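Local coordinates for putative branched-chain amino acid transport system substrate-binding protein (Rhodopseudomonas palustris, PDB 4F8J), which probably serves as the periplasmic substrate-binding component of an ABC-type transport system, and here carries 4'-hydroxycinnamic acid in the site between its two lobes, at residues A[36-41]-A[297-302]; A[113-118]-A[333-338]. One frame throughout, in Å; residues are numbered along the deposited sequence.

Contact 1 of 2, residues A[36-41]-A[297-302]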
ATOM      1  N   LYS A  36      18.134 -11.598   6.663  1.00 22.92           N
ATOM      2  CA  LYS A  36      19.192 -10.883   7.380  1.00 24.75           C
ATOM      3  C   LYS A  36      20.486 -10.798   6.574  1.00 23.58           C
ATOM      4  O   LYS A  36      21.397 -10.100   6.964  1.00 23.10           O
ATOM      5  CB  LYS A  36      19.498 -11.563   8.709  1.00 27.14           C
ATOM      6  CG  LYS A  36      18.388 -11.397   9.742  1.00 30.15           C
ATOM      7  CD  LYS A  36      18.844 -11.915  11.095  1.00 33.38           C
ATOM      8  CE  LYS A  36      18.111 -11.293  12.294  1.00 36.19           C
ATOM      9  NZ  LYS A  36      16.682 -10.978  12.051  1.00 36.48           N
ATOM     10  N   GLU A  37      20.481 -11.433   5.412  0.50 23.82           N
ATOM     11  CA  GLU A  37      21.677 -11.645   4.611  0.50 24.56           C
ATOM     12  C   GLU A  37      21.216 -12.013   3.208  0.50 24.06           C
ATOM     13  O   GLU A  37      20.261 -12.779   3.068  0.50 24.73           O
ATOM     14  CB  GLU A  37      22.434 -12.806   5.228  0.50 26.91           C
ATOM     15  CG  GLU A  37      23.884 -12.918   4.875  0.50 28.74           C
ATOM     16  CD  GLU A  37      24.508 -14.069   5.644  0.50 29.76           C
ATOM     17  OE1 GLU A  37      24.119 -15.219   5.381  0.50 31.96           O
ATOM     18  OE2 GLU A  37      25.328 -13.819   6.546  0.50 32.12           O
ATOM     19  N   ILE A  38      21.871 -11.480   2.174  1.00 23.18           N
ATOM     20  CA  ILE A  38      21.583 -11.884   0.801  1.00 23.52           C
ATOM     21  C   ILE A  38      22.948 -12.213   0.159  1.00 24.20           C
ATOM     22  O   ILE A  38      23.876 -11.396   0.209  1.00 24.71           O
ATOM     23  CB  ILE A  38      20.823 -10.814  -0.027  1.00 24.29           C
ATOM     24  CG1 ILE A  38      19.436 -10.549   0.570  1.00 23.63           C
ATOM     25  CG2 ILE A  38      20.751 -11.265  -1.488  1.00 26.17           C
ATOM     26  CD1 ILE A  38      18.734  -9.311   0.010  1.00 23.36           C
ATOM     27  N   GLY A  39      23.085 -13.417  -0.382  1.00 25.94           N
ATOM     28  CA  GLY A  39      24.371 -13.811  -1.022  1.00 25.89           C
ATOM     29  C   GLY A  39      25.547 -13.844  -0.068  1.00 26.26           C
ATOM     30  O   GLY A  39      26.715 -13.685  -0.483  1.00 26.99           O
ATOM     31  N   GLY A  40      25.244 -14.008   1.216  1.00 25.62           N
ATOM     32  CA  GLY A  40      26.275 -13.976   2.235  1.00 25.36           C
ATOM     33  C   GLY A  40      26.643 -12.628   2.750  1.00 24.28           C
ATOM     34  O   GLY A  40      27.445 -12.533   3.707  1.00 27.11           O
ATOM     35  N   HIS A  41      26.069 -11.583   2.151  1.00 22.91           N
ATOM     36  CA  HIS A  41      26.330 -10.220   2.572  1.00 21.62           C
ATOM     37  C   HIS A  41      25.298  -9.888   3.620  1.00 22.17           C
ATOM     38  O   HIS A  41      24.097  -9.974   3.318  1.00 23.09           O
ATOM     39  CB  HIS A  41      26.225  -9.303   1.388  1.00 20.17           C
ATOM     40  CG  HIS A  41      27.301  -9.513   0.356  1.00 20.21           C
ATOM     41  ND1 HIS A  41      28.462  -8.808   0.362  1.00 21.29           N
ATOM     42  CD2 HIS A  41      27.366 -10.366  -0.740  1.00 20.59           C
ATOM     43  CE1 HIS A  41      29.247  -9.231  -0.644  1.00 21.58           C
ATOM     44  NE2 HIS A  41      28.586 -10.167  -1.339  1.00 21.09           N
ATOM     45  N   VAL A 297      16.704  -9.257  -6.810  1.00 19.31           N
ATOM     46  CA  VAL A 297      17.528  -8.309  -7.564  1.00 18.84           C
ATOM     47  C   VAL A 297      18.936  -8.142  -7.003  1.00 20.07           C
ATOM     48  O   VAL A 297      19.878  -7.884  -7.777  1.00 20.23           O
ATOM     49  CB  VAL A 297      16.867  -6.923  -7.748  1.00 19.34           C
ATOM     50  CG1 VAL A 297      15.582  -7.036  -8.540  1.00 21.08           C
ATOM     51  CG2 VAL A 297      16.664  -6.193  -6.439  1.00 19.22           C
ATOM     52  N   VAL A 298      19.121  -8.309  -5.701  1.00 19.36           N
ATOM     53  CA  VAL A 298      20.465  -8.120  -5.128  1.00 20.29           C
ATOM     54  C   VAL A 298      21.502  -9.129  -5.634  1.00 20.63           C
ATOM     55  O   VAL A 298      22.580  -8.725  -6.025  1.00 19.64           O
ATOM     56  CB  VAL A 298      20.401  -8.009  -3.580  1.00 20.53           C
ATOM     57  CG1 VAL A 298      21.795  -8.264  -2.984  1.00 23.42           C
ATOM     58  CG2 VAL A 298      19.775  -6.646  -3.177  1.00 21.58           C
ATOM     59  N   PRO A 299      21.170 -10.443  -5.748  1.00 19.80           N
ATOM     60  CA  PRO A 299      22.179 -11.392  -6.280  1.00 23.23           C
ATOM     61  C   PRO A 299      22.582 -11.004  -7.717  1.00 20.74           C
ATOM     62  O   PRO A 299      23.739 -11.174  -8.119  1.00 23.12           O
ATOM     63  CB  PRO A 299      21.448 -12.723  -6.201  1.00 21.81           C
ATOM     64  CG  PRO A 299      20.517 -12.571  -5.014  1.00 21.36           C
ATOM     65  CD  PRO A 299      19.998 -11.141  -5.182  1.00 20.32           C
ATOM     66  N   VAL A 300      21.637 -10.474  -8.499  1.00 20.99           N
ATOM     67  CA  VAL A 300      21.955 -10.003  -9.854  1.00 20.80           C
ATOM     68  C   VAL A 300      22.978  -8.850  -9.831  1.00 20.23           C
ATOM     69  O   VAL A 300      23.983  -8.873 -10.551  1.00 20.12           O
ATOM     70  CB  VAL A 300      20.682  -9.640 -10.661  1.00 21.85           C
ATOM     71  CG1 VAL A 300      21.048  -9.058 -12.033  1.00 22.60           C
ATOM     72  CG2 VAL A 300      19.785 -10.871 -10.751  1.00 23.48           C
ATOM     73  N   ALA A 301      22.761  -7.876  -8.965  1.00 19.38           N
ATOM     74  CA  ALA A 301      23.646  -6.741  -8.849  1.00 18.83           C
ATOM     75  C   ALA A 301      25.020  -7.175  -8.324  1.00 19.39           C
ATOM     76  O   ALA A 301      26.055  -6.685  -8.804  1.00 20.84           O
ATOM     77  CB  ALA A 301      23.023  -5.661  -7.964  1.00 19.33           C
ATOM     78  N   LEU A 302      25.025  -8.141  -7.393  1.00 19.02           N
ATOM     79  CA  LEU A 302      26.278  -8.663  -6.810  1.00 19.60           C
ATOM     80  C   LEU A 302      27.182  -9.323  -7.863  1.00 20.96           C
ATOM     81  O   LEU A 302      28.408  -9.432  -7.682  1.00 20.71           O
ATOM     82  CB  LEU A 302      25.995  -9.626  -5.659  1.00 19.88           C
ATOM     83  CG  LEU A 302      25.489  -9.038  -4.365  1.00 19.60           C
ATOM     84  CD1 LEU A 302      24.989 -10.137  -3.383  1.00 20.81           C
ATOM     85  CD2 LEU A 302      26.557  -8.176  -3.724  1.00 20.66           C
TER
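The His41 imidazole has the CD2 methyl of Leu302 over one face, 3.6 Å above the ring plane and displaced toward the rim, and the carbonyl O of Ile38 at its edge, in plane. The Leu302 methyl makes a CH-pi contact, its CD2 lying 4.0 Å from the centroid of the His41 ring and 24° off the normal. The ring stands at the tight turn of a beta hairpin: residues 38 to 41 form a type I' turn joining strand 37-38 to strand 41-49, at the margin of the first sheet of a periplasmic binding protein fold. Paired backbone bonds, Ile38 N to His41 O and His41 N to Ile38 O, close the turn. Gly39 and Gly40 both adopt positive phi, and Leu302 CD1 comes within 4.4 Å of Gly39 CA. The two side chains, Leu302 from the helix and His41 from the hairpin, approach from opposite directions, and the second methyl of the leucine fork reaches the ring as well, Leu302 CD1 lying 3.6 Å from His41 CD2. ND1 of the same ring is hydrogen-bonded to the backbone O of Asn6.

Beside this pair lies an apolar patch. Ile38 has CG2 anti to its backbone N (chi1 -64°, measured to CG1), which sends that methyl to the helix, where CG2 meets Val298 CG1 at 3.5 Å; the two side chains cross at about a right angle. Val298 and Leu302 are one helical turn apart, linked by the Leu302 N to Val298 O bond, and Pro299 marks a kink because its N has no bond to the preceding turn. Ile8 of strand 8-14 touches both His41 and Val298. At the kink, Pro299 CG rests 3.8 Å from Ile38 CG2.

Contact 2 of 2, residues A[113-118]-A[333-338]. With HC4 (4'-hydroxycinnamic acid), chain E.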
ATOM      1  N   VAL A 113      10.215   2.510  -7.501  1.00 16.57           N
ATOM      2  CA  VAL A 113       9.145   1.532  -7.759  1.00 16.50           C
ATOM      3  C   VAL A 113       8.226   1.471  -6.542  1.00 16.61           C
ATOM      4  O   VAL A 113       8.579   1.982  -5.483  1.00 17.39           O
ATOM      5  CB  VAL A 113       9.706   0.111  -8.052  1.00 16.41           C
ATOM      6  CG1 VAL A 113      10.527   0.121  -9.349  1.00 16.69           C
ATOM      7  CG2 VAL A 113      10.503  -0.445  -6.856  1.00 16.88           C
ATOM      8  N   ALA A 114       7.046   0.872  -6.703  1.00 16.99           N
ATOM      9  CA  ALA A 114       6.074   0.806  -5.596  1.00 17.72           C
ATOM     10  C   ALA A 114       5.619  -0.615  -5.318  1.00 18.84           C
ATOM     11  O   ALA A 114       5.350  -1.385  -6.250  1.00 19.25           O
ATOM     12  CB  ALA A 114       4.864   1.678  -5.917  1.00 19.78           C
HETATM   13  N   MSE A 115       5.523  -0.941  -4.034  1.00 17.73           N
HETATM   14  CA  MSE A 115       4.939  -2.194  -3.579  1.00 18.05           C
HETATM   15  C   MSE A 115       3.409  -2.189  -3.574  1.00 17.73           C
HETATM   16  O   MSE A 115       2.796  -3.156  -4.014  1.00 17.76           O
HETATM   17  CB  MSE A 115       5.464  -2.573  -2.182  1.00 18.33           C
HETATM   18  CG  MSE A 115       6.918  -2.889  -2.031  1.00 19.28           C
HETATM   19 SE   MSE A 115       7.408  -4.491  -3.077  0.95 23.23          SE
HETATM   20  CE  MSE A 115       7.964  -3.582  -4.280  1.00 17.31           C
ATOM     21  N   PRO A 116       2.766  -1.142  -3.052  1.00 17.38           N
ATOM     22  CA  PRO A 116       1.277  -1.197  -3.037  1.00 18.61           C
ATOM     23  C   PRO A 116       0.684  -1.295  -4.415  1.00 18.93           C
ATOM     24  O   PRO A 116       1.235  -0.769  -5.382  1.00 19.59           O
ATOM     25  CB  PRO A 116       0.885   0.120  -2.363  1.00 18.72           C
ATOM     26  CG  PRO A 116       2.082   0.458  -1.551  1.00 18.18           C
ATOM     27  CD  PRO A 116       3.241   0.094  -2.405  1.00 17.83           C
ATOM     28  N   GLN A 117      -0.477  -1.922  -4.502  1.00 19.22           N
ATOM     29  CA  GLN A 117      -1.166  -2.004  -5.754  1.00 18.85           C
ATOM     30  C   GLN A 117      -1.527  -0.621  -6.295  1.00 19.33           C
ATOM     31  O   GLN A 117      -1.947   0.261  -5.532  1.00 20.15           O
ATOM     32  CB  GLN A 117      -2.427  -2.825  -5.628  1.00 19.00           C
ATOM     33  CG  GLN A 117      -2.203  -4.296  -5.251  1.00 19.46           C
ATOM     34  CD  GLN A 117      -1.967  -4.549  -3.791  1.00 19.08           C
ATOM     35  OE1 GLN A 117      -2.004  -3.642  -2.957  1.00 20.13           O
ATOM     36  NE2 GLN A 117      -1.660  -5.807  -3.467  1.00 19.89           N
ATOM     37  N   PRO A 118      -1.368  -0.423  -7.602  1.00 20.30           N
ATOM     38  CA  PRO A 118      -1.746   0.861  -8.175  1.00 20.36           C
ATOM     39  C   PRO A 118      -3.252   1.079  -8.067  1.00 20.62           C
ATOM     40  O   PRO A 118      -4.043   0.122  -8.129  1.00 21.58           O
ATOM     41  CB  PRO A 118      -1.285   0.762  -9.617  1.00 20.56           C
ATOM     42  CG  PRO A 118      -1.290  -0.666  -9.925  1.00 20.93           C
ATOM     43  CD  PRO A 118      -0.973  -1.381  -8.643  1.00 19.70           C
ATOM     44  N   TYR A 333       5.510  -9.303  -9.275  1.00 19.21           N
ATOM     45  CA  TYR A 333       5.986  -8.014  -9.811  1.00 18.59           C
ATOM     46  C   TYR A 333       6.825  -8.182 -11.071  1.00 20.00           C
ATOM     47  O   TYR A 333       7.777  -8.937 -11.086  1.00 19.73           O
ATOM     48  CB  TYR A 333       6.822  -7.272  -8.755  1.00 19.10           C
ATOM     49  CG  TYR A 333       6.027  -6.826  -7.563  1.00 18.56           C
ATOM     50  CD1 TYR A 333       5.755  -7.681  -6.521  1.00 18.98           C
ATOM     51  CD2 TYR A 333       5.540  -5.529  -7.470  1.00 18.16           C
ATOM     52  CE1 TYR A 333       5.017  -7.270  -5.421  1.00 19.22           C
ATOM     53  CE2 TYR A 333       4.801  -5.109  -6.348  1.00 18.42           C
ATOM     54  CZ  TYR A 333       4.530  -5.986  -5.333  1.00 17.74           C
ATOM     55  OH  TYR A 333       3.760  -5.584  -4.244  1.00 18.95           O
ATOM     56  N   SER A 334       6.528  -7.382 -12.095  1.00 19.47           N
ATOM     57  CA  SER A 334       7.382  -7.270 -13.261  1.00 19.64           C
ATOM     58  C   SER A 334       7.454  -5.808 -13.626  1.00 20.43           C
ATOM     59  O   SER A 334       6.604  -5.300 -14.336  1.00 20.32           O
ATOM     60  CB  SER A 334       6.856  -8.068 -14.449  1.00 20.51           C
ATOM     61  OG  SER A 334       6.939  -9.476 -14.219  1.00 20.31           O
ATOM     62  N   PHE A 335       8.457  -5.135 -13.093  1.00 20.58           N
ATOM     63  CA  PHE A 335       8.635  -3.737 -13.419  1.00 21.07           C
ATOM     64  C   PHE A 335       9.204  -3.557 -14.817  1.00 21.35           C
ATOM     65  O   PHE A 335       9.974  -4.397 -15.335  1.00 21.33           O
ATOM     66  CB  PHE A 335       9.580  -3.089 -12.421  1.00 20.46           C
ATOM     67  CG  PHE A 335       9.152  -3.213 -10.981  1.00 19.63           C
ATOM     68  CD1 PHE A 335       8.025  -2.572 -10.510  1.00 19.78           C
ATOM     69  CD2 PHE A 335       9.876  -4.009 -10.091  1.00 19.45           C
ATOM     70  CE1 PHE A 335       7.636  -2.686  -9.208  1.00 20.17           C
ATOM     71  CE2 PHE A 335       9.488  -4.132  -8.773  1.00 19.67           C
ATOM     72  CZ  PHE A 335       8.356  -3.472  -8.327  1.00 20.04           C
ATOM     73  N   THR A 336       8.909  -2.401 -15.417  1.00 21.50           N
ATOM     74  CA  THR A 336       9.619  -1.973 -16.605  1.00 22.96           C
ATOM     75  C   THR A 336      10.122  -0.534 -16.412  1.00 22.13           C
ATOM     76  O   THR A 336       9.846   0.094 -15.366  1.00 21.51           O
ATOM     77  CB  THR A 336       8.745  -2.063 -17.892  1.00 25.63           C
ATOM     78  OG1 THR A 336       7.730  -1.050 -17.883  1.00 25.87           O
ATOM     79  CG2 THR A 336       8.087  -3.469 -18.023  1.00 25.53           C
ATOM     80  N   GLU A 337      10.816  -0.005 -17.417  1.00 25.30           N
ATOM     81  CA  GLU A 337      11.254   1.390 -17.365  1.00 26.82           C
ATOM     82  C   GLU A 337      10.093   2.345 -17.182  1.00 25.06           C
ATOM     83  O   GLU A 337      10.251   3.403 -16.556  1.00 24.01           O
ATOM     84  CB  GLU A 337      12.059   1.773 -18.601  1.00 32.26           C
ATOM     85  CG  GLU A 337      13.280   0.905 -18.812  1.00 39.23           C
ATOM     86  CD  GLU A 337      14.523   1.434 -18.134  1.00 45.27           C
ATOM     87  OE1 GLU A 337      15.616   1.280 -18.730  1.00 55.65           O
ATOM     88  OE2 GLU A 337      14.422   1.997 -17.019  1.00 52.29           O
ATOM     89  N   THR A 338       8.927   1.986 -17.725  1.00 24.29           N
ATOM     90  CA  THR A 338       7.780   2.857 -17.669  1.00 25.10           C
ATOM     91  C   THR A 338       6.690   2.412 -16.681  1.00 24.79           C
ATOM     92  O   THR A 338       5.937   3.248 -16.179  1.00 28.20           O
ATOM     93  CB  THR A 338       7.227   3.080 -19.107  1.00 25.40           C
ATOM     94  OG1 THR A 338       6.870   1.817 -19.660  1.00 27.36           O
ATOM     95  CG2 THR A 338       8.294   3.696 -19.988  1.00 28.25           C
TER
HETATM   96  C1  HC4 E 404      -2.234   7.036   2.019  1.00 21.60           C
HETATM   97  O1  HC4 E 404      -1.705   7.990   1.428  1.00 22.58           O
HETATM   98  O2  HC4 E 404      -2.677   7.151   3.197  1.00 25.10           O
HETATM   99  C2  HC4 E 404      -2.375   5.683   1.413  1.00 22.50           C
HETATM  100  C3  HC4 E 404      -1.990   4.635   2.139  1.00 21.09           C
HETATM  101  C1' HC4 E 404      -1.906   3.244   1.596  1.00 20.40           C
HETATM  102  C2' HC4 E 404      -2.764   2.736   0.601  1.00 19.18           C
HETATM  103  C3' HC4 E 404      -2.576   1.456   0.103  1.00 20.48           C
HETATM  104  C4' HC4 E 404      -1.574   0.620   0.559  1.00 19.69           C
HETATM  105  C5' HC4 E 404      -0.730   1.111   1.548  1.00 19.76           C
HETATM  106  C6' HC4 E 404      -0.918   2.394   2.030  1.00 19.86           C
HETATM  107  O4' HC4 E 404      -1.380  -0.661   0.102  1.00 20.14           O
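Tyr333 and Phe335 reach residues 113-115 through similar first torsions: each CG lies anti to its own carbonyl carbon, with chi1 -67° and -57°, and both rings leave the backbone toward the end of strand 112-114. Tyr333 OH donates to the backbone O of Met115 at 2.6 Å, with a C=O...donor angle of 125° and the donor tilted from the carbonyl plane. Met115, a selenomethionine, bends at its second and third torsions and brings SE to 4.4 Å from the centroid of the Tyr333 ring, an oblique Met-aromatic contact, while CE lies over a face of that ring and at the edge of Phe335. Over the Phe335 face sits Val113 CG1, 3.9 Å from the ring centroid. Helix 282-302 covers Met115 through His286, Asp289 and Ala290.

The next residue, Pro116, lines the ligand site, its CB 3.4 Å from O4' of 4'-hydroxycinnamic acid. Ala114 O is buried beside both rings with no polar partner in the model. Between the two segments, cohesion thus rests on dispersion and one hydrogen bond, which probably restrains the carbonyl of the Met115-Pro116 peptide, one residue before the proline that meets the ligand.

Overall arrangement
From the N terminus, the chain makes the hairpin of 36-41 at one margin of the six-strand sheet and reaches 113-118 at the other outermost strand, 112-114. It then crosses to the second lobe, with its seven-strand sheet, and returns as helix 282-302. Near that helix's C-terminal end, contact 1 closes a loop of 255 residues and ties the helix to the hairpin. Further on, contact 2 closes one of 214, tying the loop after strand 332-333 to edge strand 112-114. The segments alternate, so the two loops cross. Helix 282-302 has a part in both places. The contact centres lie about 21 Å apart.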